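Endoglucanase (Ganoderma lucidum, PDB 5D8Z) probably hydrolyses internal beta-1,4-glycosidic bonds of cellulose and related glucans, as a family 5 glycoside hydrolase of the endoglucanase type. Local coordinates at residues W81-I93 with P135-I147. Sequence-based numbering, arbitrary orientation.
Sequences WQFITDGVAGGDI and PTNQDFAALWSSI
W81 and L143 make the centre of this contact: methyl CD2 of L143 sits over one face of the W81 indole, 3.5 Å from the centroid of the five-membered ring and only 7° off its normal, a CH-pi contact. The indole reaches helix 137-149 because W81 CG lies anti to the backbone N (chi1 -164°), and A89 CA rests against its opposite face. Its rotation is fixed by W81 NE1, which donates almost in the ring plane to G90 O at 2.9 Å, tying the loop back to the helix it leaves. At the far end of the indole, W81 CH2 meets F140 CD1 at 3.9 Å; the two rings cross obliquely, planes 50° apart, while P135 CB also approaches W81 CH2. In turn, A89 CB lies against P135 CG.

G91 brings the loop backbone up to the helix, its CA 3.6 Å from L143 CA. Just beyond, S146 OG, anti to its own carbonyl carbon, donates to G91 O at 2.7 Å, on a lone pair in the carbonyl plane. I93 CD1 packs on S146 CB, and deeper in, I84 CD1 meets I147 CD1 at 4.0 Å, the side chains crossing at about a right angle. The helix begins with a capping box: T136 OG1 accepts from D139 N, and D139 OD2 from T136 N. The contact thus packs the short helix 81-85 and the loop after it, which follow strand 74-79, against helix 137-149, which follows strand 114-119, joining consecutive beta-alpha units of the (beta/alpha)8 TIM barrel.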
ATOM      1  N   TRP A  81      -2.683   8.759   9.889  1.00 29.40           N
ATOM      2  CA  TRP A  81      -3.194   8.590  11.242  1.00 29.92           C
ATOM      3  C   TRP A  81      -3.824   9.880  11.751  1.00 30.30           C
ATOM      4  O   TRP A  81      -4.942   9.895  12.270  1.00 30.18           O
ATOM      5  CB  TRP A  81      -2.022   8.186  12.141  1.00 28.85           C
ATOM      6  CG  TRP A  81      -2.404   7.607  13.455  1.00 28.74           C
ATOM      7  CD1 TRP A  81      -3.610   7.675  14.059  1.00 28.07           C
ATOM      8  CD2 TRP A  81      -1.544   6.898  14.347  1.00 27.04           C
ATOM      9  NE1 TRP A  81      -3.549   7.059  15.282  1.00 28.75           N
ATOM     10  CE2 TRP A  81      -2.295   6.570  15.476  1.00 27.66           C
ATOM     11  CE3 TRP A  81      -0.230   6.480  14.273  1.00 27.85           C
ATOM     12  CZ2 TRP A  81      -1.784   5.849  16.529  1.00 32.24           C
ATOM     13  CZ3 TRP A  81       0.297   5.765  15.316  1.00 30.81           C
ATOM     14  CH2 TRP A  81      -0.475   5.454  16.444  1.00 32.45           C
ATOM     15  N   GLN A  82      -3.093  10.968  11.587  1.00 30.05           N
ATOM     16  CA  GLN A  82      -3.578  12.246  12.011  1.00 30.07           C
ATOM     17  C   GLN A  82      -4.935  12.569  11.364  1.00 29.86           C
ATOM     18  O   GLN A  82      -5.889  12.927  12.013  1.00 32.47           O
ATOM     19  CB  GLN A  82      -2.529  13.269  11.708  1.00 30.97           C
ATOM     20  CG  GLN A  82      -1.354  13.218  12.671  1.00 33.41           C
ATOM     21  CD  GLN A  82      -0.169  12.381  12.215  1.00 36.57           C
ATOM     22  OE1 GLN A  82      -0.310  11.397  11.485  1.00 38.55           O
ATOM     23  NE2 GLN A  82       1.022  12.765  12.675  1.00 40.77           N
ATOM     24  N   PHE A  83      -5.074  12.357  10.093  1.00 30.37           N
ATOM     25  CA  PHE A  83      -6.356  12.603   9.489  1.00 33.18           C
ATOM     26  C   PHE A  83      -7.469  11.754  10.123  1.00 33.19           C
ATOM     27  O   PHE A  83      -8.583  12.226  10.389  1.00 32.80           O
ATOM     28  CB  PHE A  83      -6.251  12.341   7.987  1.00 35.23           C
ATOM     29  CG  PHE A  83      -7.476  12.711   7.230  1.00 36.87           C
ATOM     30  CD1 PHE A  83      -7.692  14.017   6.854  1.00 37.32           C
ATOM     31  CD2 PHE A  83      -8.417  11.744   6.896  1.00 38.78           C
ATOM     32  CE1 PHE A  83      -8.818  14.366   6.149  1.00 38.36           C
ATOM     33  CE2 PHE A  83      -9.564  12.077   6.207  1.00 39.44           C
ATOM     34  CZ  PHE A  83      -9.769  13.393   5.834  1.00 41.56           C
ATOM     35  N   ILE A  84      -7.176  10.494  10.368  1.00 33.33           N
ATOM     36  CA  ILE A  84      -8.201   9.589  10.851  1.00 32.06           C
ATOM     37  C   ILE A  84      -8.698  10.035  12.182  1.00 34.16           C
ATOM     38  O   ILE A  84      -9.887   9.901  12.471  1.00 39.52           O
ATOM     39  CB  ILE A  84      -7.659   8.177  11.022  1.00 30.03           C
ATOM     40  CG1 ILE A  84      -7.446   7.568   9.657  1.00 30.21           C
ATOM     41  CG2 ILE A  84      -8.642   7.332  11.807  1.00 31.48           C
ATOM     42  CD1 ILE A  84      -6.550   6.368   9.661  1.00 30.50           C
ATOM     43  N   THR A  85      -7.786  10.536  13.005  1.00 32.84           N
ATOM     44  CA  THR A  85      -8.109  10.894  14.378  1.00 35.02           C
ATOM     45  C   THR A  85      -8.114  12.407  14.681  1.00 37.05           C
ATOM     46  O   THR A  85      -8.239  12.812  15.841  1.00 37.61           O
ATOM     47  CB  THR A  85      -7.063  10.258  15.290  1.00 34.74           C
ATOM     48  OG1 THR A  85      -5.780  10.851  15.003  1.00 35.04           O
ATOM     49  CG2 THR A  85      -7.036   8.753  15.068  1.00 31.78           C
ATOM     50  N   ASP A  86      -7.955  13.229  13.649  1.00 37.53           N
ATOM     51  CA  ASP A  86      -7.698  14.666  13.804  1.00 41.24           C
ATOM     52  C   ASP A  86      -6.581  15.001  14.808  1.00 41.22           C
ATOM     53  O   ASP A  86      -6.817  15.610  15.856  1.00 42.38           O
ATOM     54  CB  ASP A  86      -8.986  15.444  14.134  1.00 44.10           C
ATOM     55  CG  ASP A  86      -8.845  16.958  13.890  1.00 47.58           C
ATOM     56  OD1 ASP A  86      -8.418  17.388  12.780  1.00 50.76           O
ATOM     57  OD2 ASP A  86      -9.172  17.728  14.816  1.00 53.34           O
ATOM     58  N   GLY A  87      -5.363  14.585  14.483  1.00 38.30           N
ATOM     59  CA  GLY A  87      -4.219  15.003  15.243  1.00 37.26           C
ATOM     60  C   GLY A  87      -3.762  14.165  16.415  1.00 37.08           C
ATOM     61  O   GLY A  87      -2.686  14.414  16.901  1.00 46.27           O
ATOM     62  N   VAL A  88      -4.510  13.151  16.828  1.00 38.43           N
ATOM     63  CA  VAL A  88      -4.176  12.341  17.999  1.00 40.88           C
ATOM     64  C   VAL A  88      -3.696  10.892  17.750  1.00 42.79           C
ATOM     65  O   VAL A  88      -4.351  10.127  17.041  1.00 42.38           O
ATOM     66  CB  VAL A  88      -5.431  12.207  18.885  1.00 42.17           C
ATOM     67  CG1 VAL A  88      -5.117  11.441  20.162  1.00 39.62           C
ATOM     68  CG2 VAL A  88      -5.994  13.578  19.201  1.00 43.57           C
ATOM     69  N   ALA A  89      -2.615  10.498  18.430  1.00 47.81           N
ATOM     70  CA  ALA A  89      -2.095   9.102  18.409  1.00 50.51           C
ATOM     71  C   ALA A  89      -2.899   8.150  19.323  1.00 50.94           C
ATOM     72  O   ALA A  89      -2.566   7.897  20.495  1.00 50.85           O
ATOM     73  CB  ALA A  89      -0.614   9.059  18.770  1.00 47.83           C
ATOM     74  N   GLY A  90      -3.973   7.627  18.751  1.00 47.50           N
ATOM     75  CA  GLY A  90      -4.863   6.743  19.460  1.00 41.38           C
ATOM     76  C   GLY A  90      -5.799   6.185  18.439  1.00 37.03           C
ATOM     77  O   GLY A  90      -5.447   6.112  17.304  1.00 37.74           O
ATOM     78  N   GLY A  91      -6.991   5.783  18.838  1.00 37.01           N
ATOM     79  CA  GLY A  91      -7.917   5.170  17.916  1.00 36.22           C
ATOM     80  C   GLY A  91      -9.281   5.802  17.966  1.00 36.56           C
ATOM     81  O   GLY A  91     -10.246   5.162  17.591  1.00 36.90           O
ATOM     82  N   ASP A  92      -9.365   7.050  18.419  1.00 38.14           N
ATOM     83  CA  ASP A  92     -10.638   7.760  18.458  1.00 41.84           C
ATOM     84  C   ASP A  92     -10.855   8.422  17.124  1.00 39.86           C
ATOM     85  O   ASP A  92     -10.324   9.501  16.868  1.00 40.21           O
ATOM     86  CB  ASP A  92     -10.668   8.784  19.567  1.00 45.11           C
ATOM     87  CG  ASP A  92     -11.749   8.497  20.520  1.00 54.69           C
ATOM     88  OD1 ASP A  92     -11.444   7.814  21.519  1.00 62.62           O
ATOM     89  OD2 ASP A  92     -12.915   8.856  20.230  1.00 62.24           O
ATOM     90  N   ILE A  93     -11.610   7.733  16.276  1.00 38.49           N
ATOM     91  CA  ILE A  93     -11.793   8.096  14.875  1.00 36.52           C
ATOM     92  C   ILE A  93     -12.620   9.329  14.799  1.00 36.78           C
ATOM     93  O   ILE A  93     -13.675   9.368  15.389  1.00 36.18           O
ATOM     94  CB  ILE A  93     -12.529   6.993  14.092  1.00 34.13           C
ATOM     95  CG1 ILE A  93     -11.567   5.845  13.855  1.00 35.44           C
ATOM     96  CG2 ILE A  93     -13.037   7.524  12.765  1.00 34.60           C
ATOM     97  CD1 ILE A  93     -12.100   4.732  13.000  1.00 37.58           C
ATOM     98  N   PRO A 135       4.447   6.716  19.939  1.00 29.55           N
ATOM     99  CA  PRO A 135       3.276   6.051  20.488  1.00 31.06           C
ATOM    100  C   PRO A 135       3.518   4.589  20.794  1.00 32.63           C
ATOM    101  O   PRO A 135       4.318   3.944  20.146  1.00 34.74           O
ATOM    102  CB  PRO A 135       2.243   6.164  19.379  1.00 30.00           C
ATOM    103  CG  PRO A 135       2.710   7.271  18.512  1.00 29.48           C
ATOM    104  CD  PRO A 135       4.196   7.254  18.597  1.00 29.60           C
ATOM    105  N   THR A 136       2.795   4.070  21.765  1.00 34.19           N
ATOM    106  CA  THR A 136       3.006   2.718  22.203  1.00 33.54           C
ATOM    107  C   THR A 136       2.248   1.806  21.301  1.00 33.70           C
ATOM    108  O   THR A 136       1.339   2.214  20.573  1.00 31.31           O
ATOM    109  CB  THR A 136       2.508   2.481  23.634  1.00 33.59           C
ATOM    110  OG1 THR A 136       1.104   2.671  23.685  1.00 33.12           O
ATOM    111  CG2 THR A 136       3.131   3.464  24.591  1.00 35.11           C
ATOM    112  N   ASN A 137       2.632   0.543  21.379  1.00 35.11           N
ATOM    113  CA  ASN A 137       1.965  -0.492  20.644  1.00 35.23           C
ATOM    114  C   ASN A 137       0.472  -0.462  20.895  1.00 36.99           C
ATOM    115  O   ASN A 137      -0.294  -0.795  19.989  1.00 43.06           O
ATOM    116  CB  ASN A 137       2.559  -1.857  20.995  1.00 33.31           C
ATOM    117  CG  ASN A 137       3.978  -2.035  20.470  1.00 32.39           C
ATOM    118  OD1 ASN A 137       4.622  -3.046  20.754  1.00 30.71           O
ATOM    119  ND2 ASN A 137       4.478  -1.064  19.705  1.00 30.35           N
ATOM    120  N   GLN A 138       0.058  -0.051  22.095  1.00 37.26           N
ATOM    121  CA  GLN A 138      -1.371   0.065  22.431  1.00 40.61           C
ATOM    122  C   GLN A 138      -2.078   1.242  21.772  1.00 39.64           C
ATOM    123  O   GLN A 138      -3.176   1.077  21.253  1.00 39.15           O
ATOM    124  CB  GLN A 138      -1.594   0.192  23.944  1.00 44.74           C
ATOM    125  CG  GLN A 138      -1.433  -1.110  24.697  1.00 47.84           C
ATOM    126  CD  GLN A 138       0.025  -1.453  24.921  1.00 48.37           C
ATOM    127  OE1 GLN A 138       0.806  -0.640  25.429  1.00 51.05           O
ATOM    128  NE2 GLN A 138       0.401  -2.642  24.525  1.00 48.67           N
ATOM    129  N   ASP A 139      -1.477   2.429  21.862  1.00 39.23           N
ATOM    130  CA  ASP A 139      -1.960   3.607  21.138  1.00 39.22           C
ATOM    131  C   ASP A 139      -2.240   3.142  19.678  1.00 34.40           C
ATOM    132  O   ASP A 139      -3.304   3.343  19.125  1.00 30.23           O
ATOM    133  CB  ASP A 139      -0.913   4.780  21.185  1.00 43.22           C
ATOM    134  CG  ASP A 139      -0.671   5.382  22.625  1.00 45.08           C
ATOM    135  OD1 ASP A 139      -1.611   5.447  23.446  1.00 48.90           O
ATOM    136  OD2 ASP A 139       0.467   5.823  22.935  1.00 45.70           O
ATOM    137  N   PHE A 140      -1.284   2.445  19.098  1.00 33.26           N
ATOM    138  CA  PHE A 140      -1.375   2.011  17.716  1.00 34.85           C
ATOM    139  C   PHE A 140      -2.456   0.941  17.469  1.00 34.62           C
ATOM    140  O   PHE A 140      -3.206   0.982  16.491  1.00 34.48           O
ATOM    141  CB  PHE A 140      -0.014   1.461  17.332  1.00 32.64           C
ATOM    142  CG  PHE A 140       0.102   1.027  15.914  1.00 32.19           C
ATOM    143  CD1 PHE A 140      -0.356   1.833  14.881  1.00 35.29           C
ATOM    144  CD2 PHE A 140       0.751  -0.139  15.605  1.00 30.77           C
ATOM    145  CE1 PHE A 140      -0.197   1.457  13.562  1.00 35.43           C
ATOM    146  CE2 PHE A 140       0.902  -0.532  14.296  1.00 33.75           C
ATOM    147  CZ  PHE A 140       0.424   0.265  13.267  1.00 36.25           C
ATOM    148  N   ALA A 141      -2.491  -0.031  18.367  1.00 33.07           N
ATOM    149  CA  ALA A 141      -3.408  -1.151  18.297  1.00 29.23           C
ATOM    150  C   ALA A 141      -4.834  -0.652  18.344  1.00 27.38           C
ATOM    151  O   ALA A 141      -5.686  -1.063  17.568  1.00 26.73           O
ATOM    152  CB  ALA A 141      -3.134  -2.063  19.461  1.00 28.93           C
ATOM    153  N   ALA A 142      -5.078   0.255  19.265  1.00 27.10           N
ATOM    154  CA  ALA A 142      -6.348   0.947  19.345  1.00 28.67           C
ATOM    155  C   ALA A 142      -6.798   1.439  17.968  1.00 32.37           C
ATOM    156  O   ALA A 142      -7.958   1.219  17.569  1.00 37.61           O
ATOM    157  CB  ALA A 142      -6.236   2.129  20.292  1.00 26.64           C
ATOM    158  N   LEU A 143      -5.891   2.103  17.254  1.00 31.02           N
ATOM    159  CA  LEU A 143      -6.219   2.640  15.954  1.00 32.07           C
ATOM    160  C   LEU A 143      -6.777   1.576  15.054  1.00 32.10           C
ATOM    161  O   LEU A 143      -7.855   1.717  14.454  1.00 33.36           O
ATOM    162  CB  LEU A 143      -4.999   3.247  15.287  1.00 32.86           C
ATOM    163  CG  LEU A 143      -5.308   3.759  13.878  1.00 34.40           C
ATOM    164  CD1 LEU A 143      -6.312   4.907  13.953  1.00 35.03           C
ATOM    165  CD2 LEU A 143      -4.030   4.176  13.152  1.00 35.60           C
ATOM    166  N   TRP A 144      -6.033   0.499  14.954  1.00 32.12           N
ATOM    167  CA  TRP A 144      -6.467  -0.582  14.107  1.00 34.91           C
ATOM    168  C   TRP A 144      -7.727  -1.291  14.589  1.00 34.10           C
ATOM    169  O   TRP A 144      -8.475  -1.793  13.784  1.00 36.08           O
ATOM    170  CB  TRP A 144      -5.332  -1.562  13.909  1.00 34.80           C
ATOM    171  CG  TRP A 144      -4.421  -1.066  12.927  1.00 33.39           C
ATOM    172  CD1 TRP A 144      -3.162  -0.608  13.132  1.00 35.10           C
ATOM    173  CD2 TRP A 144      -4.694  -0.922  11.535  1.00 34.34           C
ATOM    174  NE1 TRP A 144      -2.607  -0.221  11.934  1.00 37.50           N
ATOM    175  CE2 TRP A 144      -3.544  -0.387  10.939  1.00 35.98           C
ATOM    176  CE3 TRP A 144      -5.798  -1.217  10.726  1.00 34.93           C
ATOM    177  CZ2 TRP A 144      -3.464  -0.151   9.574  1.00 33.94           C
ATOM    178  CZ3 TRP A 144      -5.719  -0.968   9.387  1.00 33.35           C
ATOM    179  CH2 TRP A 144      -4.562  -0.444   8.821  1.00 33.78           C
ATOM    180  N   SER A 145      -7.984  -1.327  15.882  1.00 32.53           N
ATOM    181  CA  SER A 145      -9.216  -1.915  16.329  1.00 32.52           C
ATOM    182  C   SER A 145     -10.343  -1.120  15.686  1.00 34.58           C
ATOM    183  O   SER A 145     -11.250  -1.697  15.076  1.00 38.16           O
ATOM    184  CB  SER A 145      -9.323  -1.876  17.852  1.00 33.03           C
ATOM    185  OG  SER A 145     -10.437  -2.632  18.311  1.00 33.97           O
ATOM    186  N   SER A 146     -10.277   0.199  15.794  1.00 31.53           N
ATOM    187  CA  SER A 146     -11.354   1.026  15.302  1.00 32.47           C
ATOM    188  C   SER A 146     -11.530   0.902  13.808  1.00 34.37           C
ATOM    189  O   SER A 146     -12.670   0.820  13.329  1.00 38.70           O
ATOM    190  CB  SER A 146     -11.090   2.482  15.605  1.00 32.96           C
ATOM    191  OG  SER A 146     -10.798   2.644  16.971  1.00 34.80           O
ATOM    192  N   ILE A 147     -10.421   0.926  13.066  1.00 31.82           N
ATOM    193  CA  ILE A 147     -10.490   0.805  11.614  1.00 31.20           C
ATOM    194  C   ILE A 147     -11.152  -0.518  11.280  1.00 32.66           C
ATOM    195  O   ILE A 147     -12.113  -0.578  10.496  1.00 31.77           O
ATOM    196  CB  ILE A 147      -9.092   0.868  10.960  1.00 31.71           C
ATOM    197  CG1 ILE A 147      -8.546   2.308  11.075  1.00 32.79           C
ATOM    198  CG2 ILE A 147      -9.159   0.429   9.502  1.00 29.87           C
ATOM    199  CD1 ILE A 147      -7.115   2.508  10.643  1.00 30.64           C
TER